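Local atomic coordinates of transcription factor TAU subunit SFC1 (Schizosaccharomyces pombe, PDB entry 4BJI), a protein that forms part of the TFIIIC complex, which binds promoter elements inside tRNA and 5S RNA genes and assembles the initiation complex that recruits RNA polymerase III. Residues K35-V40 and K72-Y77; P46-R51 and R57-H62; F87-T92 and N137-V142. All coordinates share one frame; numbering follows the deposited sequence. Where two conformers were deposited one is given.

Overall arrangement
The chain is the DNA-binding domain of the subunit, and all of contacts 1 and 2, with residues 87-92 of contact 3, fall in its helix-turn-helix family region. Helix 35-50 serves two contacts: its start meets helix 71-74 in contact 1, its end meets helix 56-60 in contact 2, the centres about 14 Å apart. Along the chain contact 2 is nested inside the loop that contact 1 closes; contact 3 opens only afterwards. Leu75 packs on both Phe48 and Leu59, joining the first two contacts. Contact 3, about 12 Å from contact 2 and near the chain's centre, ties strand 90-93 to strand 139-141 of the two-stranded sheet, joining the helix-turn-helix part to what follows.

Contact 1. Residues K35-V40 and K72-Y77; sequences KTIQEV and KFALPY
Ile37, Val40, Phe73 and Ala74 make this contact wholly through apolar atoms, with no hydrogen bond passing between residues 35-40 and 72-77. Ala74 is the small residue at its middle: its CA lies 5.9 Å from the CA of Ile37, close for two helices, as the small side chain of Ala74 allows. The two branches of Ile37 divide the work. Ile37 CG2, anti to the backbone N, rests 3.9 Å from Ala74 CA, while CG1 of the same residue (chi1 -63°) lies anti to the carbonyl carbon and carries Ile37 CD1 to within 4.1 Å of Phe73 CB. Phe73 takes part through this first carbon, since its ring leads away from the partner helix. One turn on, Val40 sets CG1 3.6 Å from Ala74 CB, and this buried valine methyl reaches the alanine from another side than Ile37. The contact joins the start of helix 35-50 to helix 71-74, two helices of the helix-turn-helix region in this DNA-binding domain. Ile41 and Leu44 of the longer helix also touch Ala74, continuing the apolar seam. Polar bonds lie round this seam. Glu39 OE2 is hydrogen-bonded to Tyr67 OH, and Tyr77 OH to Gly31 O. Within residues 72-77 the chain turns through the backbone bond from Tyr77 N to Ala74 O, 3.0 Å long.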
loop_
_atom_site.group_PDB
_atom_site.type_symbol
_atom_site.label_atom_id
_atom_site.label_comp_id
_atom_site.label_asym_id
_atom_site.label_seq_id
_atom_site.Cartn_x
_atom_site.Cartn_y
_atom_site.Cartn_z
ATOM N N LYS A 35 -4.008 -9.452 26.948
ATOM C CA LYS A 35 -4.494 -8.099 27.068
ATOM C C LYS A 35 -3.555 -7.169 26.315
ATOM O O LYS A 35 -3.998 -6.209 25.705
ATOM C CB LYS A 35 -4.596 -7.685 28.548
ATOM C CG LYS A 35 -5.545 -8.575 29.333
ATOM C CD LYS A 35 -5.700 -8.130 30.790
ATOM C CE LYS A 35 -6.213 -6.694 30.910
ATOM N NZ LYS A 35 -6.596 -6.330 32.317
ATOM N N THR A 36 -2.248 -7.478 26.305
ATOM C CA THR A 36 -1.276 -6.574 25.676
ATOM C C THR A 36 -1.590 -6.484 24.170
ATOM O O THR A 36 -1.569 -5.404 23.566
ATOM C CB THR A 36 0.197 -7.041 25.879
ATOM O OG1 THR A 36 0.503 -7.002 27.281
ATOM C CG2 THR A 36 1.176 -6.130 25.153
ATOM N N ILE A 37 -1.891 -7.623 23.544
ATOM C CA ILE A 37 -2.207 -7.627 22.113
ATOM C C ILE A 37 -3.629 -7.124 21.860
ATOM O O ILE A 37 -3.883 -6.454 20.856
ATOM C CB ILE A 37 -1.985 -9.037 21.531
ATOM C CG1 ILE A 37 -0.510 -9.399 21.653
ATOM C CG2 ILE A 37 -2.402 -9.150 20.054
ATOM C CD1 ILE A 37 0.473 -8.376 21.028
ATOM N N GLN A 38 -4.566 -7.414 22.754
ATOM C CA GLN A 38 -5.932 -6.896 22.641
ATOM C C GLN A 38 -5.926 -5.369 22.531
ATOM O O GLN A 38 -6.695 -4.798 21.762
ATOM C CB GLN A 38 -6.803 -7.341 23.820
ATOM C CG GLN A 38 -8.266 -7.086 23.558
ATOM C CD GLN A 38 -8.800 -7.917 22.386
ATOM O OE1 GLN A 38 -8.503 -9.114 22.268
ATOM N NE2 GLN A 38 -9.593 -7.286 21.521
ATOM N N GLU A 39 -5.068 -4.684 23.281
ATOM C CA GLU A 39 -4.975 -3.227 23.186
ATOM C C GLU A 39 -4.652 -2.809 21.751
ATOM O O GLU A 39 -5.204 -1.849 21.251
ATOM C CB GLU A 39 -3.909 -2.674 24.153
ATOM C CG GLU A 39 -3.876 -1.147 24.239
ATOM C CD GLU A 39 -2.713 -0.629 25.086
ATOM O OE1 GLU A 39 -2.086 -1.433 25.806
ATOM O OE2 GLU A 39 -2.423 0.584 25.025
ATOM N N VAL A 40 -3.760 -3.544 21.097
ATOM C CA VAL A 40 -3.395 -3.212 19.717
ATOM C C VAL A 40 -4.538 -3.503 18.774
ATOM O O VAL A 40 -4.831 -2.683 17.882
ATOM C CB VAL A 40 -2.121 -3.976 19.280
ATOM C CG1 VAL A 40 -1.678 -3.534 17.899
ATOM C CG2 VAL A 40 -0.999 -3.765 20.316
ATOM N N LYS A 72 2.459 -7.130 14.397
ATOM C CA LYS A 72 2.409 -8.331 13.580
ATOM C C LYS A 72 1.588 -9.477 14.192
ATOM O O LYS A 72 1.079 -10.335 13.470
ATOM C CB LYS A 72 3.810 -8.832 13.223
ATOM C CG LYS A 72 4.587 -9.409 14.356
ATOM C CD LYS A 72 5.861 -10.074 13.838
ATOM C CE LYS A 72 6.680 -10.562 14.987
ATOM N NZ LYS A 72 7.843 -11.342 14.489
ATOM N N PHE A 73 1.447 -9.461 15.514
ATOM C CA PHE A 73 0.640 -10.446 16.198
ATOM C C PHE A 73 -0.848 -10.083 16.242
ATOM O O PHE A 73 -1.705 -10.945 16.369
ATOM C CB PHE A 73 1.160 -10.612 17.644
ATOM C CG PHE A 73 2.570 -11.151 17.738
ATOM C CD1 PHE A 73 2.808 -12.494 17.674
ATOM C CD2 PHE A 73 3.635 -10.283 17.878
ATOM C CE1 PHE A 73 4.123 -12.993 17.750
ATOM C CE2 PHE A 73 4.934 -10.762 17.956
ATOM C CZ PHE A 73 5.170 -12.116 17.889
ATOM N N ALA A 74 -1.140 -8.782 16.171
ATOM C CA ALA A 74 -2.515 -8.272 16.238
ATOM C C ALA A 74 -3.220 -8.338 14.863
ATOM O O ALA A 74 -4.418 -8.642 14.789
ATOM C CB ALA A 74 -2.501 -6.826 16.752
ATOM N N LEU A 75 -2.470 -8.053 13.798
ATOM C CA LEU A 75 -3.074 -7.965 12.452
ATOM C C LEU A 75 -3.854 -9.229 12.062
ATOM O O LEU A 75 -4.922 -9.121 11.480
ATOM C CB LEU A 75 -2.030 -7.590 11.397
ATOM C CG LEU A 75 -1.682 -6.092 11.385
ATOM C CD1 LEU A 75 -0.390 -5.794 10.699
ATOM C CD2 LEU A 75 -2.831 -5.274 10.778
ATOM N N PRO A 76 -3.340 -10.431 12.401
ATOM C CA PRO A 76 -4.040 -11.646 11.980
ATOM C C PRO A 76 -5.409 -11.854 12.615
ATOM O O PRO A 76 -6.197 -12.713 12.196
ATOM C CB PRO A 76 -3.060 -12.769 12.410
ATOM C CG PRO A 76 -1.746 -12.152 12.325
ATOM C CD PRO A 76 -1.988 -10.773 12.897
ATOM N N TYR A 77 -5.709 -11.059 13.647
ATOM C CA TYR A 77 -7.025 -11.122 14.252
ATOM C C TYR A 77 -8.097 -10.356 13.490
ATOM O O TYR A 77 -9.285 -10.546 13.733
ATOM C CB TYR A 77 -6.984 -10.603 15.703
ATOM C CG TYR A 77 -6.380 -11.599 16.672
ATOM C CD1 TYR A 77 -5.017 -11.641 16.906
ATOM C CD2 TYR A 77 -7.182 -12.536 17.304
ATOM C CE1 TYR A 77 -4.459 -12.585 17.774
ATOM C CE2 TYR A 77 -6.636 -13.477 18.169
ATOM C CZ TYR A 77 -5.286 -13.486 18.385
ATOM O OH TYR A 77 -4.773 -14.426 19.267
#

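Contact 2. Residues P46-R51 and R57-H62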
loop_
_atom_site.group_PDB
_atom_site.type_symbol
_atom_site.label_atom_id
_atom_site.label_comp_id
_atom_site.label_asym_id
_atom_site.label_seq_id
_atom_site.Cartn_x
_atom_site.Cartn_y
_atom_site.Cartn_z
ATOM N N PRO A 46 -10.743 0.768 14.484
ATOM C CA PRO A 46 -11.224 1.970 13.783
ATOM C C PRO A 46 -10.382 2.307 12.570
ATOM O O PRO A 46 -10.908 2.901 11.625
ATOM C CB PRO A 46 -11.093 3.080 14.826
ATOM C CG PRO A 46 -10.298 2.511 15.937
ATOM C CD PRO A 46 -10.489 1.023 15.898
ATOM N N LEU A 47 -9.098 1.967 12.571
ATOM C CA LEU A 47 -8.270 2.231 11.396
ATOM C C LEU A 47 -8.767 1.407 10.202
ATOM O O LEU A 47 -8.793 1.901 9.077
ATOM C CB LEU A 47 -6.784 1.986 11.677
ATOM C CG LEU A 47 -6.151 2.939 12.713
ATOM C CD1 LEU A 47 -4.741 2.552 13.134
ATOM C CD2 LEU A 47 -6.136 4.361 12.202
ATOM N N PHE A 48 -9.173 0.166 10.434
ATOM C CA PHE A 48 -9.719 -0.658 9.361
ATOM C C PHE A 48 -11.120 -0.229 8.949
ATOM O O PHE A 48 -11.499 -0.465 7.802
ATOM C CB PHE A 48 -9.697 -2.143 9.729
ATOM C CG PHE A 48 -8.376 -2.807 9.484
ATOM C CD1 PHE A 48 -7.910 -3.013 8.189
ATOM C CD2 PHE A 48 -7.585 -3.209 10.532
ATOM C CE1 PHE A 48 -6.697 -3.615 7.948
ATOM C CE2 PHE A 48 -6.344 -3.830 10.287
ATOM C CZ PHE A 48 -5.903 -4.020 8.998
ATOM N N GLU A 49 -11.877 0.415 9.838
ATOM C CA GLU A 49 -13.141 1.034 9.411
ATOM C C GLU A 49 -12.856 2.212 8.502
ATOM O O GLU A 49 -13.571 2.409 7.505
ATOM C CB GLU A 49 -13.982 1.503 10.607
ATOM C CG GLU A 49 -14.437 0.394 11.502
ATOM C CD GLU A 49 -15.457 -0.563 10.851
ATOM O OE1 GLU A 49 -15.960 -0.295 9.748
ATOM O OE2 GLU A 49 -15.758 -1.592 11.488
ATOM N N LYS A 50 -11.852 3.008 8.821
ATOM C CA LYS A 50 -11.516 4.196 8.011
ATOM C C LYS A 50 -10.979 3.805 6.619
ATOM O O LYS A 50 -11.262 4.457 5.594
ATOM C CB LYS A 50 -10.447 5.043 8.717
ATOM C CG LYS A 50 -10.889 5.690 10.036
ATOM C CD LYS A 50 -9.724 6.329 10.824
ATOM C CE LYS A 50 -10.252 7.242 11.930
ATOM N NZ LYS A 50 -9.180 7.776 12.814
ATOM N N ARG A 51 -10.188 2.753 6.580
ATOM C CA ARG A 51 -9.435 2.374 5.394
ATOM C C ARG A 51 -9.288 0.855 5.447
ATOM O O ARG A 51 -8.683 0.338 6.372
ATOM C CB ARG A 51 -8.074 3.070 5.444
ATOM C CG ARG A 51 -7.107 2.714 4.408
ATOM C CD ARG A 51 -6.003 3.783 4.529
ATOM N NE ARG A 51 -4.744 3.337 4.029
ATOM C CZ ARG A 51 -3.699 4.174 3.910
ATOM N NH1 ARG A 51 -3.839 5.444 4.238
ATOM N NH2 ARG A 51 -2.574 3.735 3.473
ATOM N N ARG A 57 3.682 -0.217 7.286
ATOM C CA ARG A 57 4.291 1.088 7.553
ATOM C C ARG A 57 3.231 2.175 7.768
ATOM O O ARG A 57 3.322 2.961 8.708
ATOM C CB ARG A 57 5.227 1.481 6.411
ATOM C CG ARG A 57 5.961 2.810 6.673
ATOM C CD ARG A 57 6.646 2.862 8.045
ATOM N NE ARG A 57 7.547 1.734 8.275
ATOM C CZ ARG A 57 8.148 1.489 9.440
ATOM N NH1 ARG A 57 7.942 2.285 10.481
ATOM N NH2 ARG A 57 8.953 0.443 9.566
ATOM N N ALA A 58 2.211 2.220 6.918
ATOM C CA ALA A 58 1.164 3.217 7.086
ATOM C C ALA A 58 0.439 3.053 8.425
ATOM O O ALA A 58 0.204 4.030 9.132
ATOM C CB ALA A 58 0.213 3.219 5.902
ATOM N N LEU A 59 0.146 1.814 8.830
ATOM C CA LEU A 59 -0.460 1.592 10.145
ATOM C C LEU A 59 0.439 2.040 11.297
ATOM O O LEU A 59 -0.026 2.693 12.241
ATOM C CB LEU A 59 -0.812 0.116 10.337
ATOM C CG LEU A 59 -2.070 -0.317 9.608
ATOM C CD1 LEU A 59 -2.168 -1.820 9.569
ATOM C CD2 LEU A 59 -3.302 0.318 10.261
ATOM N N LEU A 60 1.716 1.676 11.214
ATOM C CA LEU A 60 2.620 2.027 12.316
ATOM C C LEU A 60 2.586 3.532 12.512
ATOM O O LEU A 60 2.654 4.013 13.658
ATOM C CB LEU A 60 4.037 1.584 12.007
ATOM C CG LEU A 60 4.347 0.095 12.095
ATOM C CD1 LEU A 60 5.702 -0.162 11.488
ATOM C CD2 LEU A 60 4.286 -0.369 13.548
ATOM N N ASN A 61 2.532 4.298 11.421
ATOM C CA ASN A 61 2.570 5.758 11.515
ATOM C C ASN A 61 1.275 6.360 12.049
ATOM O O ASN A 61 1.207 7.551 12.351
ATOM C CB ASN A 61 2.988 6.361 10.180
ATOM C CG ASN A 61 4.424 5.988 9.823
ATOM O OD1 ASN A 61 5.232 5.674 10.704
ATOM N ND2 ASN A 61 4.753 6.033 8.569
ATOM N N HIS A 62 0.260 5.523 12.224
ATOM C CA HIS A 62 -0.986 5.943 12.851
ATOM C C HIS A 62 -1.184 5.328 14.230
ATOM O O HIS A 62 -2.267 5.462 14.812
ATOM C CB HIS A 62 -2.168 5.515 12.009
ATOM C CG HIS A 62 -2.348 6.325 10.777
ATOM N ND1 HIS A 62 -1.559 6.185 9.649
ATOM C CD2 HIS A 62 -3.256 7.287 10.483
ATOM C CE1 HIS A 62 -1.959 7.046 8.732
ATOM N NE2 HIS A 62 -2.988 7.722 9.208
#
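Leu47 and Leu59 lie side by side, running in opposite senses, as the central apolar pair between helices 35-50 and 56-60. The short strand 53-55 links these helices, within the helix-turn-helix region of the DNA-binding domain. Leu47 CD1 comes 3.9 Å from Leu59 CD2, which also lies near Leu47 CB, so a methyl of Leu59 sits alongside the stem of its partner as well as its end. Leu47 directs CG anti to its carbonyl carbon (chi1 -65°), and both of its methyls, CD1 and CD2, then meet His62 CB, each at 4.1 Å; these two side chains cross obliquely. Phe48 adds a looser approach, its CZ 4.4 Å from Leu59 CD1. Trp54, on the linking strand, meets the rings of both Phe48 and His62 edge-to-face and donates NE1 to Leu47 O, binding the two helices through their connection. Arg51, the first residue beyond the longer helix, sends an extended chain across to Ala58, where Arg51 NH2 lies 3.7 Å from the alanine CB. That touch is incidental to the polar role of the guanidinium: the same NH2 is hydrogen-bonded to Gln141 OE1 and salt-bridged to Asp144, and Arg51 makes a cation-pi contact with Trp54. The rotation of the His62 ring is fixed by a bond to the backbone four residues back. His62 ND1 donates to Ala58 O at 2.8 Å, nearly straight at 163°, with the oxygen close to the ring plane but the nitrogen tilted 34° from the carbonyl plane.

Contact 3. Residues F87-T92 and N137-V142; sequences FRDTYT and NRVYQV
A type II beta turn from Phe87 to Thr90 brings residues 87-92 beside strand 139-141, with Asp89 CA and Val139 CA 7.6 Å apart and no backbone bond between the two segments. Val139 points its methyls at the turn. Val139 CG2 meets Asp89 OD2 at 3.9 Å, the two side chains crossing at about a right angle, and Val139 CG1 lies 4.2 Å from Arg88 O. The carboxylate has a charged mate on its own side, for Arg88 NE forms a salt bridge of 3.3 Å with Asp89 OD2; the Arg88 side chain also makes a cation-pi contact with Phe111 of the neighbouring strand 109-111. Thr90 divides its two branches. Thr90 OG1 stands between the backbone N and the carbonyl carbon (chi1 70°), from where it gives a 2.7 Å hydrogen bond to Phe87 O, in the carbonyl plane and on a lone pair. Thr90 N donates to the same oxygen, so two bonds grip it and close the turn. Thr90 CG2, the other branch, rests 4.0 Å from Gln141 NE2, obliquely across the amide end. With an alanine here, Phe87 O would probably keep only the backbone bond of the turn, and a gap would be likely to open beside the Gln141 amide. Gln141 reaches this place on a chain extended beyond CG, and its buried amide is amply satisfied: OE1 accepts from Arg51 NH2 and Thr55 N, while NE2 donates to Val53 O and Tyr107 O. The contact therefore rests on methyl groups laid against polar groups, of which the Asp89 carboxylate and the Gln141 amide have partners of their own, and Gln141 joins the edge strand 53-55 to the two-stranded sheet.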
loop_
_atom_site.group_PDB
_atom_site.type_symbol
_atom_site.label_atom_id
_atom_site.label_comp_id
_atom_site.label_asym_id
_atom_site.label_seq_id
_atom_site.Cartn_x
_atom_site.Cartn_y
_atom_site.Cartn_z
ATOM N N PHE A 87 -2.225 -5.312 -4.677
ATOM C CA PHE A 87 -2.357 -5.051 -3.248
ATOM C C PHE A 87 -1.247 -5.715 -2.428
ATOM O O PHE A 87 -1.356 -5.852 -1.213
ATOM C CB PHE A 87 -3.752 -5.414 -2.735
ATOM C CG PHE A 87 -4.841 -4.731 -3.521
ATOM C CD1 PHE A 87 -5.210 -3.415 -3.233
ATOM C CD2 PHE A 87 -5.471 -5.370 -4.566
ATOM C CE1 PHE A 87 -6.153 -2.756 -4.012
ATOM C CE2 PHE A 87 -6.436 -4.686 -5.328
ATOM C CZ PHE A 87 -6.758 -3.389 -5.039
ATOM N N ARG A 88 -0.148 -6.102 -3.090
ATOM C CA ARG A 88 0.992 -6.735 -2.406
ATOM C C ARG A 88 1.402 -5.949 -1.174
ATOM O O ARG A 88 1.525 -4.736 -1.209
ATOM C CB ARG A 88 2.163 -6.862 -3.375
ATOM C CG ARG A 88 3.415 -7.441 -2.802
ATOM C CD ARG A 88 4.600 -7.184 -3.745
ATOM N NE ARG A 88 5.832 -7.778 -3.241
ATOM C CZ ARG A 88 6.958 -7.761 -3.930
ATOM N NH1 ARG A 88 6.958 -7.197 -5.125
ATOM N NH2 ARG A 88 8.061 -8.311 -3.438
ATOM N N ASP A 89 1.657 -6.682 -0.122
ATOM C CA ASP A 89 2.201 -6.128 1.126
ATOM C C ASP A 89 1.196 -5.217 1.844
ATOM O O ASP A 89 1.579 -4.374 2.691
ATOM C CB ASP A 89 3.531 -5.396 0.876
ATOM C CG ASP A 89 4.620 -6.338 0.449
ATOM O OD1 ASP A 89 4.694 -7.439 1.011
ATOM O OD2 ASP A 89 5.339 -5.996 -0.510
ATOM N N THR A 90 -0.102 -5.402 1.561
ATOM C CA THR A 90 -1.152 -4.781 2.337
ATOM C C THR A 90 -1.952 -5.798 3.111
ATOM O O THR A 90 -2.169 -6.936 2.643
ATOM C CB THR A 90 -2.144 -3.916 1.513
ATOM O OG1 THR A 90 -2.986 -4.732 0.675
ATOM C CG2 THR A 90 -1.395 -2.899 0.671
ATOM N N TYR A 91 -2.377 -5.380 4.297
ATOM C CA TYR A 91 -3.312 -6.105 5.147
ATOM C C TYR A 91 -4.696 -5.582 4.876
ATOM O O TYR A 91 -4.936 -4.360 4.911
ATOM C CB TYR A 91 -2.943 -5.876 6.622
ATOM C CG TYR A 91 -1.601 -6.455 6.980
ATOM C CD1 TYR A 91 -0.434 -5.732 6.777
ATOM C CD2 TYR A 91 -1.494 -7.742 7.486
ATOM C CE1 TYR A 91 0.818 -6.277 7.044
ATOM C CE2 TYR A 91 -0.245 -8.281 7.771
ATOM C CZ TYR A 91 0.899 -7.525 7.550
ATOM O OH TYR A 91 2.173 -8.041 7.808
ATOM N N THR A 92 -5.620 -6.485 4.546
ATOM C CA THR A 92 -7.006 -6.135 4.188
ATOM C C THR A 92 -7.958 -6.720 5.219
ATOM O O THR A 92 -7.836 -7.889 5.609
ATOM C CB THR A 92 -7.335 -6.706 2.803
ATOM O OG1 THR A 92 -6.430 -6.164 1.818
ATOM C CG2 THR A 92 -8.759 -6.363 2.416
ATOM N N ASN A 137 10.874 3.882 3.142
ATOM C CA ASN A 137 9.762 3.062 2.706
ATOM C C ASN A 137 9.918 2.660 1.254
ATOM O O ASN A 137 10.377 3.462 0.432
ATOM C CB ASN A 137 8.493 3.891 2.857
ATOM C CG ASN A 137 7.258 3.091 2.662
ATOM O OD1 ASN A 137 7.204 1.895 3.027
ATOM N ND2 ASN A 137 6.248 3.721 2.065
ATOM N N ARG A 138 9.523 1.428 0.930
ATOM C CA ARG A 138 9.596 1.005 -0.467
ATOM C C ARG A 138 8.263 0.544 -1.020
ATOM O O ARG A 138 8.200 0.129 -2.163
ATOM C CB ARG A 138 10.636 -0.095 -0.662
ATOM C CG ARG A 138 12.086 0.383 -0.391
ATOM C CD ARG A 138 12.613 1.322 -1.510
ATOM N NE ARG A 138 13.998 1.741 -1.260
ATOM C CZ ARG A 138 14.338 2.830 -0.576
ATOM N NH1 ARG A 138 13.399 3.625 -0.074
ATOM N NH2 ARG A 138 15.619 3.120 -0.384
ATOM N N VAL A 139 7.205 0.594 -0.217
ATOM C CA VAL A 139 5.865 0.241 -0.698
ATOM C C VAL A 139 4.931 1.402 -0.369
ATOM O O VAL A 139 4.787 1.763 0.788
ATOM C CB VAL A 139 5.294 -1.048 -0.072
ATOM C CG1 VAL A 139 3.943 -1.374 -0.670
ATOM C CG2 VAL A 139 6.251 -2.208 -0.260
ATOM N N TYR A 140 4.355 2.018 -1.401
ATOM C CA TYR A 140 3.489 3.190 -1.244
ATOM C C TYR A 140 2.101 2.862 -1.730
ATOM O O TYR A 140 1.929 2.342 -2.835
ATOM C CB TYR A 140 4.032 4.378 -2.033
ATOM C CG TYR A 140 5.339 4.890 -1.486
ATOM C CD1 TYR A 140 6.540 4.380 -1.935
ATOM C CD2 TYR A 140 5.358 5.861 -0.520
ATOM C CE1 TYR A 140 7.739 4.840 -1.432
ATOM C CE2 TYR A 140 6.555 6.327 -0.016
ATOM C CZ TYR A 140 7.725 5.819 -0.484
ATOM O OH TYR A 140 8.935 6.308 0.053
ATOM N N GLN A 141 1.111 3.242 -0.947
ATOM C CA GLN A 141 -0.270 3.130 -1.380
ATOM C C GLN A 141 -0.733 4.398 -2.096
ATOM O O GLN A 141 -0.321 5.504 -1.747
ATOM C CB GLN A 141 -1.191 2.839 -0.223
ATOM C CG GLN A 141 -1.029 1.400 0.282
ATOM C CD GLN A 141 -2.005 1.120 1.392
ATOM O OE1 GLN A 141 -1.677 1.336 2.569
ATOM N NE2 GLN A 141 -3.194 0.684 1.067
ATOM N N VAL A 142 -1.602 4.236 -3.089
ATOM C CA VAL A 142 -2.034 5.371 -3.899
ATOM C C VAL A 142 -2.589 6.541 -3.088
ATOM O O VAL A 142 -2.257 7.700 -3.356
ATOM C CB VAL A 142 -3.053 4.890 -4.930
ATOM C CG1 VAL A 142 -3.806 6.078 -5.578
ATOM C CG2 VAL A 142 -2.354 3.995 -5.975
#